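Local coordinates for protein ureidoglycolate hydrolase (Arabidopsis thaliana, PDB 4PXE) that hydrolyses (S)-ureidoglycolate to glyoxylate, ammonium and carbon dioxide with two manganese ions per subunit, in the breakdown of purines, at residues E130-F134 / Y201-L205; Q344-A348 / L381-R385; I392-C396 / S408-M413. All coordinates share one frame; numbering follows the deposited sequence.

Contact 1: residues E130-F134 / Y201-L205; sequences EIILF and YFAFL
The F134 and F204 side chains come in from opposite directions, with F134 CE2 3.6 Å from F204 CZ. Their ring planes stand at 77°, an oblique pairing in which the far end of F204 meets the edge of F134. I132 fills in beneath: its CG2 sits over the centre of one F134 face, while CD1 lies 3.8 Å from CE2 of Y201 and 4.3 Å from CE1 of F204. At the polar edge, the hydroxyl of Y201 donates to OE1 of E130 over 2.7 Å. With CG anti to the backbone N (chi1 -170°) and the chain extended beyond it, the glutamate carries its carboxylate out to the end of the tyrosine. OE1 lies in the plane of the Y201 ring, but the hydroxyl meets it from 44° above the carboxylate plane. OE2 has a long, weak ion pair with R66. Strands 129-133 and 201-209 each run parallel to strand 86-91 between them, and I132, F134 and F204 meet across it, Y201 joining from before the corner at F202. M383 of helix 379-383 covers both phenylalanines, F74 of strand 73-77 packs on I132 and Y201, and I131 points away and packs on helix 105-120.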
ATOM      1  N   GLU A 130     -39.166   5.657  13.282  1.00 16.80           N
ATOM      2  CA  GLU A 130     -37.956   6.452  13.113  1.00 17.04           C
ATOM      3  C   GLU A 130     -36.911   5.734  12.270  1.00 15.20           C
ATOM      4  O   GLU A 130     -36.553   4.590  12.560  1.00 16.86           O
ATOM      5  CB  GLU A 130     -37.378   6.867  14.470  1.00 20.25           C
ATOM      6  CG  GLU A 130     -36.263   7.903  14.373  1.00 17.81           C
ATOM      7  CD  GLU A 130     -35.990   8.603  15.701  1.00 20.11           C
ATOM      8  OE1 GLU A 130     -35.827   7.910  16.725  1.00 22.46           O
ATOM      9  OE2 GLU A 130     -35.949   9.852  15.714  1.00 22.96           O
ATOM     10  N   ILE A 131     -36.443   6.421  11.232  1.00 15.76           N
ATOM     11  CA  ILE A 131     -35.408   5.906  10.355  1.00 15.12           C
ATOM     12  C   ILE A 131     -34.054   6.384  10.850  1.00 16.01           C
ATOM     13  O   ILE A 131     -33.868   7.571  11.135  1.00 17.73           O
ATOM     14  CB  ILE A 131     -35.598   6.399   8.917  1.00 16.26           C
ATOM     15  CG1 ILE A 131     -36.970   5.985   8.390  1.00 18.48           C
ATOM     16  CG2 ILE A 131     -34.481   5.850   8.020  1.00 17.22           C
ATOM     17  CD1 ILE A 131     -37.206   6.417   6.969  1.00 20.02           C
ATOM     18  N   ILE A 132     -33.106   5.459  10.944  1.00 14.92           N
ATOM     19  CA  ILE A 132     -31.754   5.788  11.363  1.00 15.01           C
ATOM     20  C   ILE A 132     -30.783   5.572  10.214  1.00 15.30           C
ATOM     21  O   ILE A 132     -30.697   4.473   9.655  1.00 15.50           O
ATOM     22  CB  ILE A 132     -31.290   4.925  12.555  1.00 15.76           C
ATOM     23  CG1 ILE A 132     -32.265   5.034  13.731  1.00 16.58           C
ATOM     24  CG2 ILE A 132     -29.894   5.340  12.987  1.00 16.11           C
ATOM     25  CD1 ILE A 132     -31.951   4.089  14.867  1.00 18.26           C
ATOM     26  N   LEU A 133     -30.068   6.625   9.847  1.00 15.08           N
ATOM     27  CA  LEU A 133     -28.895   6.483   8.997  1.00 14.30           C
ATOM     28  C   LEU A 133     -27.703   6.443   9.929  1.00 15.00           C
ATOM     29  O   LEU A 133     -27.315   7.467  10.489  1.00 15.88           O
ATOM     30  CB  LEU A 133     -28.786   7.645   8.008  1.00 15.75           C
ATOM     31  CG  LEU A 133     -27.451   7.784   7.266  1.00 16.61           C
ATOM     32  CD1 LEU A 133     -27.034   6.470   6.597  1.00 17.56           C
ATOM     33  CD2 LEU A 133     -27.530   8.905   6.235  1.00 20.00           C
ATOM     34  N   PHE A 134     -27.140   5.258  10.136  1.00 13.63           N
ATOM     35  CA  PHE A 134     -25.979   5.140  11.012  1.00 13.70           C
ATOM     36  C   PHE A 134     -24.798   5.876  10.389  1.00 14.73           C
ATOM     37  O   PHE A 134     -24.636   5.884   9.168  1.00 15.71           O
ATOM     38  CB  PHE A 134     -25.675   3.669  11.276  1.00 14.00           C
ATOM     39  CG  PHE A 134     -26.774   2.973  12.031  1.00 15.74           C
ATOM     40  CD1 PHE A 134     -26.813   3.019  13.415  1.00 15.38           C
ATOM     41  CD2 PHE A 134     -27.789   2.309  11.361  1.00 13.86           C
ATOM     42  CE1 PHE A 134     -27.836   2.404  14.119  1.00 15.37           C
ATOM     43  CE2 PHE A 134     -28.817   1.682  12.063  1.00 16.87           C
ATOM     44  CZ  PHE A 134     -28.838   1.728  13.440  1.00 14.50           C
ATOM     45  N   TYR A 201     -36.178   2.256  22.208  1.00 25.28           N
ATOM     46  CA  TYR A 201     -36.945   1.844  21.036  1.00 21.58           C
ATOM     47  C   TYR A 201     -37.724   0.574  21.357  1.00 21.17           C
ATOM     48  O   TYR A 201     -37.213  -0.316  22.036  1.00 22.60           O
ATOM     49  CB  TYR A 201     -36.018   1.569  19.851  1.00 19.26           C
ATOM     50  CG  TYR A 201     -35.456   2.798  19.186  1.00 20.09           C
ATOM     51  CD1 TYR A 201     -36.286   3.827  18.770  1.00 19.61           C
ATOM     52  CD2 TYR A 201     -34.088   2.926  18.964  1.00 18.46           C
ATOM     53  CE1 TYR A 201     -35.779   4.961  18.153  1.00 20.18           C
ATOM     54  CE2 TYR A 201     -33.562   4.060  18.346  1.00 18.39           C
ATOM     55  CZ  TYR A 201     -34.412   5.073  17.942  1.00 20.25           C
ATOM     56  OH  TYR A 201     -33.893   6.194  17.322  1.00 22.24           O
ATOM     57  N   PHE A 202     -38.958   0.490  20.860  1.00 19.71           N
ATOM     58  CA  PHE A 202     -39.784  -0.709  20.993  1.00 20.21           C
ATOM     59  C   PHE A 202     -39.172  -1.899  20.252  1.00 19.36           C
ATOM     60  O   PHE A 202     -39.161  -3.019  20.755  1.00 20.74           O
ATOM     61  CB  PHE A 202     -41.199  -0.411  20.468  1.00 21.42           C
ATOM     62  CG  PHE A 202     -42.186  -1.533  20.660  1.00 23.79           C
ATOM     63  CD1 PHE A 202     -42.594  -1.912  21.933  1.00 25.28           C
ATOM     64  CD2 PHE A 202     -42.750  -2.170  19.566  1.00 23.75           C
ATOM     65  CE1 PHE A 202     -43.521  -2.928  22.105  1.00 26.18           C
ATOM     66  CE2 PHE A 202     -43.682  -3.187  19.734  1.00 25.88           C
ATOM     67  CZ  PHE A 202     -44.068  -3.563  21.010  1.00 25.26           C
ATOM     68  N   ALA A 203     -38.651  -1.640  19.050  1.00 19.72           N
ATOM     69  CA  ALA A 203     -37.949  -2.650  18.268  1.00 19.89           C
ATOM     70  C   ALA A 203     -37.093  -1.920  17.255  1.00 17.47           C
ATOM     71  O   ALA A 203     -37.328  -0.741  16.979  1.00 17.52           O
ATOM     72  CB  ALA A 203     -38.933  -3.563  17.553  1.00 20.08           C
ATOM     73  N   PHE A 204     -36.095  -2.627  16.725  1.00 17.40           N
ATOM     74  CA  PHE A 204     -35.266  -2.140  15.621  1.00 16.16           C
ATOM     75  C   PHE A 204     -35.241  -3.165  14.487  1.00 13.99           C
ATOM     76  O   PHE A 204     -34.947  -4.336  14.712  1.00 16.55           O
ATOM     77  CB  PHE A 204     -33.821  -1.859  16.070  1.00 16.85           C
ATOM     78  CG  PHE A 204     -32.922  -1.501  14.925  1.00 14.23           C
ATOM     79  CD1 PHE A 204     -32.924  -0.216  14.416  1.00 15.89           C
ATOM     80  CD2 PHE A 204     -32.120  -2.457  14.320  1.00 15.96           C
ATOM     81  CE1 PHE A 204     -32.134   0.118  13.328  1.00 13.88           C
ATOM     82  CE2 PHE A 204     -31.332  -2.129  13.237  1.00 14.82           C
ATOM     83  CZ  PHE A 204     -31.343  -0.841  12.744  1.00 13.74           C
ATOM     84  N   LEU A 205     -35.528  -2.712  13.267  1.00 15.85           N
ATOM     85  CA  LEU A 205     -35.531  -3.582  12.088  1.00 15.75           C
ATOM     86  C   LEU A 205     -34.526  -3.087  11.067  1.00 14.42           C
ATOM     87  O   LEU A 205     -34.434  -1.889  10.836  1.00 16.05           O
ATOM     88  CB  LEU A 205     -36.903  -3.537  11.412  1.00 18.49           C
ATOM     89  CG  LEU A 205     -38.137  -3.597  12.297  1.00 20.01           C
ATOM     90  CD1 LEU A 205     -39.376  -3.494  11.416  1.00 20.45           C
ATOM     91  CD2 LEU A 205     -38.148  -4.880  13.099  1.00 24.22           C
TER

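Contact 2: residues Q344-A348 / L381-R385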
ATOM      1  N   GLN A 344     -13.785  -8.135  19.317  1.00 17.23           N
ATOM      2  CA  GLN A 344     -14.060  -9.549  19.448  1.00 17.25           C
ATOM      3  C   GLN A 344     -15.452  -9.621  20.041  1.00 19.65           C
ATOM      4  O   GLN A 344     -15.617  -9.638  21.258  1.00 22.35           O
ATOM      5  CB  GLN A 344     -13.039 -10.199  20.382  1.00 20.26           C
ATOM      6  CG  GLN A 344     -13.111 -11.700  20.468  1.00 21.73           C
ATOM      7  CD  GLN A 344     -11.986 -12.276  21.308  1.00 28.33           C
ATOM      8  OE1 GLN A 344     -11.122 -11.544  21.792  1.00 30.81           O
ATOM      9  NE2 GLN A 344     -11.989 -13.591  21.483  1.00 31.37           N
ATOM     10  N   ASP A 345     -16.454  -9.626  19.170  1.00 17.42           N
ATOM     11  CA  ASP A 345     -17.824  -9.420  19.603  1.00 18.07           C
ATOM     12  C   ASP A 345     -18.602 -10.724  19.598  1.00 17.18           C
ATOM     13  O   ASP A 345     -18.331 -11.610  18.806  1.00 17.05           O
ATOM     14  CB  ASP A 345     -18.499  -8.402  18.682  1.00 17.26           C
ATOM     15  CG  ASP A 345     -17.739  -7.090  18.619  1.00 18.62           C
ATOM     16  OD1 ASP A 345     -17.295  -6.720  17.516  1.00 19.47           O
ATOM     17  OD2 ASP A 345     -17.583  -6.437  19.673  1.00 22.09           O
ATOM     18  N   PRO A 346     -19.592 -10.837  20.498  1.00 17.61           N
ATOM     19  CA  PRO A 346     -20.455 -12.018  20.524  1.00 17.47           C
ATOM     20  C   PRO A 346     -21.473 -11.986  19.391  1.00 16.72           C
ATOM     21  O   PRO A 346     -21.710 -10.930  18.813  1.00 18.51           O
ATOM     22  CB  PRO A 346     -21.163 -11.888  21.879  1.00 17.93           C
ATOM     23  CG  PRO A 346     -21.209 -10.419  22.130  1.00 19.05           C
ATOM     24  CD  PRO A 346     -19.903  -9.888  21.582  1.00 19.17           C
ATOM     25  N   PRO A 347     -22.064 -13.141  19.073  1.00 17.23           N
ATOM     26  CA  PRO A 347     -23.177 -13.140  18.119  1.00 17.23           C
ATOM     27  C   PRO A 347     -24.413 -12.548  18.784  1.00 19.62           C
ATOM     28  O   PRO A 347     -24.435 -12.389  20.008  1.00 19.38           O
ATOM     29  CB  PRO A 347     -23.383 -14.625  17.837  1.00 18.63           C
ATOM     30  CG  PRO A 347     -22.924 -15.310  19.081  1.00 21.52           C
ATOM     31  CD  PRO A 347     -21.807 -14.481  19.634  1.00 19.12           C
ATOM     32  N   ALA A 348     -25.424 -12.194  17.998  1.00 16.99           N
ATOM     33  CA  ALA A 348     -26.699 -11.776  18.581  1.00 18.32           C
ATOM     34  C   ALA A 348     -27.852 -12.586  18.020  1.00 20.53           C
ATOM     35  O   ALA A 348     -27.803 -13.064  16.891  1.00 18.01           O
ATOM     36  CB  ALA A 348     -26.943 -10.299  18.371  1.00 21.83           C
ATOM     37  N   LEU A 381     -26.486  -5.819  14.916  1.00 13.73           N
ATOM     38  CA  LEU A 381     -25.754  -6.586  15.922  1.00 15.37           C
ATOM     39  C   LEU A 381     -25.669  -5.802  17.231  1.00 18.52           C
ATOM     40  O   LEU A 381     -25.796  -6.371  18.323  1.00 17.61           O
ATOM     41  CB  LEU A 381     -24.345  -6.921  15.412  1.00 15.43           C
ATOM     42  CG  LEU A 381     -23.430  -7.693  16.364  1.00 16.56           C
ATOM     43  CD1 LEU A 381     -24.045  -9.025  16.714  1.00 18.76           C
ATOM     44  CD2 LEU A 381     -22.076  -7.894  15.720  1.00 15.13           C
ATOM     45  N   PHE A 382     -25.477  -4.491  17.120  1.00 14.13           N
ATOM     46  CA  PHE A 382     -25.337  -3.641  18.303  1.00 16.94           C
ATOM     47  C   PHE A 382     -26.650  -3.022  18.772  1.00 18.25           C
ATOM     48  O   PHE A 382     -26.858  -2.821  19.981  1.00 19.09           O
ATOM     49  CB  PHE A 382     -24.230  -2.616  18.079  1.00 16.70           C
ATOM     50  CG  PHE A 382     -22.906  -3.269  17.852  1.00 15.98           C
ATOM     51  CD1 PHE A 382     -22.171  -3.738  18.931  1.00 18.87           C
ATOM     52  CD2 PHE A 382     -22.447  -3.524  16.570  1.00 15.57           C
ATOM     53  CE1 PHE A 382     -20.980  -4.400  18.735  1.00 19.44           C
ATOM     54  CE2 PHE A 382     -21.259  -4.192  16.366  1.00 16.74           C
ATOM     55  CZ  PHE A 382     -20.522  -4.630  17.445  1.00 17.64           C
ATOM     56  N   MET A 383     -27.555  -2.751  17.834  1.00 15.41           N
ATOM     57  CA  MET A 383     -28.896  -2.299  18.195  1.00 15.29           C
ATOM     58  C   MET A 383     -29.607  -3.330  19.064  1.00 17.23           C
ATOM     59  O   MET A 383     -30.445  -2.970  19.892  1.00 17.71           O
ATOM     60  CB  MET A 383     -29.726  -1.974  16.940  1.00 16.09           C
ATOM     61  CG  MET A 383     -29.246  -0.743  16.179  1.00 17.08           C
ATOM     62  SD  MET A 383     -29.148   0.759  17.191  1.00 19.91           S
ATOM     63  CE  MET A 383     -30.889   1.140  17.389  1.00 21.96           C
ATOM     64  N   ALA A 384     -29.266  -4.603  18.879  1.00 17.52           N
ATOM     65  CA  ALA A 384     -29.826  -5.699  19.674  1.00 17.98           C
ATOM     66  C   ALA A 384     -29.536  -5.549  21.168  1.00 22.58           C
ATOM     67  O   ALA A 384     -30.223  -6.142  22.006  1.00 20.90           O
ATOM     68  CB  ALA A 384     -29.313  -7.042  19.174  1.00 19.23           C
ATOM     69  N   ARG A 385     -28.514  -4.767  21.500  1.00 20.14           N
ATOM     70  CA  ARG A 385     -28.180  -4.521  22.900  1.00 21.49           C
ATOM     71  C   ARG A 385     -29.104  -3.481  23.543  1.00 24.73           C
ATOM     72  O   ARG A 385     -29.158  -3.367  24.773  1.00 24.71           O
ATOM     73  CB  ARG A 385     -26.718  -4.080  23.013  1.00 20.02           C
ATOM     74  CG  ARG A 385     -25.746  -5.084  22.448  1.00 20.33           C
ATOM     75  CD  ARG A 385     -24.318  -4.625  22.644  1.00 22.16           C
ATOM     76  NE  ARG A 385     -23.382  -5.587  22.086  1.00 18.65           N
ATOM     77  CZ  ARG A 385     -22.072  -5.554  22.309  1.00 20.82           C
ATOM     78  NH1 ARG A 385     -21.560  -4.598  23.075  1.00 23.62           N
ATOM     79  NH2 ARG A 385     -21.285  -6.474  21.775  1.00 20.65           N
TER
HETATM   80  O   HOH W   1     -18.486  -6.661  22.165  1.00 21.48           O
HETATM   81  O   HOH W   2     -21.867  -8.344  19.558  1.00 20.62           O
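NH2 of R385 is gripped by two waters lying at the edge of the guanidinium, in its plane. Water 1, 2.8 Å from NH2, passes a hydrogen bond on to D345 OD2 at 2.7 Å; water 2 does the same for the carbonyl oxygen of P346. The two charges are thus joined through solvent, D345 OD2 staying 4.3 Å from R385 NH2. F382 CD1 covers one guanidinium face, over its centre, and P346 CD touches R385 NH2 at 3.7 Å. The proline-rich link 344-348 leads from the dimerisation region back to the metal-binding domain, the two-domain plan of the M20 family, and here it leans on the short helix 379-383. D345 sets its carboxylate at 90° to the F382 ring, OD1 meeting the ring edge 3.8 Å from CZ; that same oxygen forms a salt bridge with R150 and accepts from N343. With an alanine in place of D345, R150 would probably lose its charged mate and water 1 its acceptor. L381 has CG anti to the backbone N (chi1 178°), which extends CD1 to 3.6 Å from A348 CB. The methyl of A384 approaches A348 CB from three residues further on.

Contact 3: residues I392-C396 / S408-M413; sequences IFIPC and SSPEDM
S408 ties the loop to the end of the strand by a single hydrogen bond, from its OG to the carbonyl oxygen of P395 at 2.9 Å. The hydroxyl comes in nearly along the C=O axis, at 170°, and is put there by OG standing anti to the backbone N (chi1 -172°). A second serine does its work at the start of the helix: S409 is the N-cap, and its OG accepts from the backbone N of D412 at 3.0 Å in a fairly straight bond.

The apolar contact belongs to I394. Its CG1 takes the crowded position between backbone N and carbonyl carbon (chi1 60°), and this carries CD1 to 3.9 Å from CG of M413. Two approaches to oxygens are van der Waals contacts: I394 CD1 lies 3.3 Å from OG of S408, and the other branch, CG2, rests 3.4 Å from the carbonyl oxygen of D412. The two branches thus touch M413 and D412.

A further kind of contact sets a carboxylate against a proline. D412 crosses the proline ring of P395 at a slant, D412 OD2 3.6 Å from P395 CB, and D412 CG 3.7 Å from P395 CD. Being in the first turn, its negative charge probably also gains from the positive end of the helix.

The loop between the segments carries H402, which binds manganese and substrate, and the contact closes the base of that loop. Strand 389-394 runs parallel to strand 201-209, whose L207 and I209 pack on I394; M413 reaches helix 17-28, while F393 packs on strand 369-374.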
ATOM      1  N   ILE A 392     -34.638  -8.157   7.834  1.00 14.38           N
ATOM      2  CA  ILE A 392     -35.257  -8.699   6.634  1.00 13.89           C
ATOM      3  C   ILE A 392     -34.174  -8.766   5.552  1.00 12.16           C
ATOM      4  O   ILE A 392     -33.618  -7.732   5.183  1.00 13.66           O
ATOM      5  CB  ILE A 392     -36.345  -7.741   6.137  1.00 13.04           C
ATOM      6  CG1 ILE A 392     -37.429  -7.534   7.206  1.00 14.73           C
ATOM      7  CG2 ILE A 392     -36.993  -8.260   4.852  1.00 15.15           C
ATOM      8  CD1 ILE A 392     -38.274  -6.327   6.943  1.00 16.88           C
ATOM      9  N   PHE A 393     -33.878  -9.966   5.060  1.00 12.24           N
ATOM     10  CA  PHE A 393     -32.988 -10.147   3.906  1.00 10.66           C
ATOM     11  C   PHE A 393     -33.789 -10.218   2.604  1.00 12.57           C
ATOM     12  O   PHE A 393     -34.869 -10.827   2.553  1.00 12.91           O
ATOM     13  CB  PHE A 393     -32.202 -11.456   4.019  1.00 11.87           C
ATOM     14  CG  PHE A 393     -30.932 -11.376   4.836  1.00 11.01           C
ATOM     15  CD1 PHE A 393     -30.388 -10.162   5.269  1.00 12.12           C
ATOM     16  CD2 PHE A 393     -30.270 -12.554   5.139  1.00 12.70           C
ATOM     17  CE1 PHE A 393     -29.183 -10.161   6.006  1.00 12.63           C
ATOM     18  CE2 PHE A 393     -29.085 -12.547   5.858  1.00 14.18           C
ATOM     19  CZ  PHE A 393     -28.553 -11.352   6.289  1.00 13.92           C
ATOM     20  N   ILE A 394     -33.240  -9.609   1.559  1.00 12.09           N
ATOM     21  CA  ILE A 394     -33.735  -9.813   0.200  1.00 11.46           C
ATOM     22  C   ILE A 394     -32.650 -10.519  -0.625  1.00 11.71           C
ATOM     23  O   ILE A 394     -31.468 -10.494  -0.278  1.00 12.15           O
ATOM     24  CB  ILE A 394     -34.146  -8.491  -0.478  1.00 11.33           C
ATOM     25  CG1 ILE A 394     -32.952  -7.537  -0.573  1.00 12.01           C
ATOM     26  CG2 ILE A 394     -35.321  -7.850   0.249  1.00 12.51           C
ATOM     27  CD1 ILE A 394     -33.293  -6.255  -1.340  1.00 14.69           C
ATOM     28  N   PRO A 395     -33.043 -11.179  -1.721  1.00 10.98           N
ATOM     29  CA  PRO A 395     -32.043 -11.884  -2.529  1.00 11.33           C
ATOM     30  C   PRO A 395     -31.048 -10.942  -3.177  1.00 12.29           C
ATOM     31  O   PRO A 395     -31.332  -9.757  -3.365  1.00 13.71           O
ATOM     32  CB  PRO A 395     -32.882 -12.552  -3.624  1.00 12.92           C
ATOM     33  CG  PRO A 395     -34.278 -12.606  -3.060  1.00 12.51           C
ATOM     34  CD  PRO A 395     -34.415 -11.373  -2.233  1.00 12.23           C
ATOM     35  N   CYS A 396     -29.875 -11.474  -3.489  1.00 12.20           N
ATOM     36  CA  CYS A 396     -28.952 -10.738  -4.331  1.00 13.47           C
ATOM     37  C   CYS A 396     -28.263 -11.707  -5.269  1.00 13.23           C
ATOM     38  O   CYS A 396     -28.109 -12.892  -4.962  1.00 14.67           O
ATOM     39  CB  CYS A 396     -27.962  -9.887  -3.512  1.00 14.00           C
ATOM     40  SG  CYS A 396     -26.852 -10.815  -2.439  1.00 15.04           S
ATOM     41  N   SER A 408     -29.199  -6.372  -6.572  1.00 12.35           N
ATOM     42  CA  SER A 408     -30.529  -6.837  -6.182  1.00 11.88           C
ATOM     43  C   SER A 408     -31.529  -6.161  -7.130  1.00 14.17           C
ATOM     44  O   SER A 408     -31.380  -4.984  -7.464  1.00 15.06           O
ATOM     45  CB  SER A 408     -30.815  -6.489  -4.722  1.00 14.22           C
ATOM     46  OG  SER A 408     -32.014  -7.106  -4.291  1.00 21.25           O
ATOM     47  N   SER A 409     -32.537  -6.897  -7.587  1.00 12.78           N
ATOM     48  CA  SER A 409     -33.454  -6.356  -8.592  1.00 13.17           C
ATOM     49  C   SER A 409     -34.427  -5.351  -7.988  1.00 13.27           C
ATOM     50  O   SER A 409     -34.639  -5.339  -6.776  1.00 12.94           O
ATOM     51  CB  SER A 409     -34.240  -7.493  -9.257  1.00 12.81           C
ATOM     52  OG  SER A 409     -35.154  -8.062  -8.339  1.00 13.64           O
ATOM     53  N   PRO A 410     -35.027  -4.497  -8.831  1.00 11.63           N
ATOM     54  CA  PRO A 410     -36.078  -3.597  -8.352  1.00 11.09           C
ATOM     55  C   PRO A 410     -37.211  -4.350  -7.656  1.00 12.99           C
ATOM     56  O   PRO A 410     -37.717  -3.865  -6.640  1.00 14.12           O
ATOM     57  CB  PRO A 410     -36.544  -2.894  -9.637  1.00 12.44           C
ATOM     58  CG  PRO A 410     -35.288  -2.860 -10.471  1.00 11.30           C
ATOM     59  CD  PRO A 410     -34.625  -4.191 -10.218  1.00 11.68           C
ATOM     60  N   GLU A 411     -37.583  -5.524  -8.160  1.00 11.44           N
ATOM     61  CA  GLU A 411     -38.633  -6.310  -7.506  1.00 13.00           C
ATOM     62  C   GLU A 411     -38.180  -6.832  -6.151  1.00 13.44           C
ATOM     63  O   GLU A 411     -38.946  -6.801  -5.179  1.00 14.82           O
ATOM     64  CB  GLU A 411     -39.068  -7.493  -8.360  1.00 14.31           C
ATOM     65  CG  GLU A 411     -40.320  -8.124  -7.810  1.00 21.67           C
ATOM     66  CD  GLU A 411     -40.360  -9.616  -7.988  1.00 26.10           C
ATOM     67  OE1 GLU A 411     -39.422 -10.193  -8.591  1.00 27.06           O
ATOM     68  OE2 GLU A 411     -41.351 -10.210  -7.520  1.00 28.90           O
ATOM     69  N   ASP A 412     -36.954  -7.334  -6.080  1.00 12.86           N
ATOM     70  CA  ASP A 412     -36.462  -7.824  -4.799  1.00 14.35           C
ATOM     71  C   ASP A 412     -36.453  -6.734  -3.744  1.00 13.33           C
ATOM     72  O   ASP A 412     -36.865  -6.968  -2.605  1.00 15.19           O
ATOM     73  CB  ASP A 412     -35.114  -8.509  -4.959  1.00 16.90           C
ATOM     74  CG  ASP A 412     -35.266  -9.928  -5.493  1.00 17.75           C
ATOM     75  OD1 ASP A 412     -36.345 -10.529  -5.279  1.00 29.23           O
ATOM     76  OD2 ASP A 412     -34.338 -10.453  -6.117  1.00 26.94           O
ATOM     77  N   MET A 413     -36.016  -5.536  -4.121  1.00 13.16           N
ATOM     78  CA  MET A 413     -36.027  -4.413  -3.198  1.00 11.87           C
ATOM     79  C   MET A 413     -37.447  -4.022  -2.807  1.00 13.89           C
ATOM     80  O   MET A 413     -37.724  -3.796  -1.628  1.00 14.20           O
ATOM     81  CB  MET A 413     -35.278  -3.218  -3.782  1.00 11.76           C
ATOM     82  CG  MET A 413     -33.792  -3.485  -3.980  1.00 12.87           C
ATOM     83  SD  MET A 413     -32.859  -2.011  -4.477  1.00 14.33           S
ATOM     84  CE  MET A 413     -33.480  -1.760  -6.146  1.00 15.26           C
TER

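In the fold
Contacts 1 and 3 are buried within the metal-binding domain, and both reach the same run of strands, since 201-209 and 389-394 are neighbours. Contact 2 is partly buried. The chemistry differs accordingly: aromatic and aliphatic packing with one hydrogen bond in contact 1, a serine-to-carbonyl bond and a capped helix start in contact 3, but in contact 2 one water bridging opposite charges and another joining the arginine to a backbone carbonyl. Contacts 1 and 2 touch through M383, whose CB lies 3.6 Å from CD2 of F204, so helix 379-383 joins the sheet face to the interdomain link. Contacts 2 and 3 stay about 10 Å apart at their nearest atoms, although strand 389-394 follows that helix.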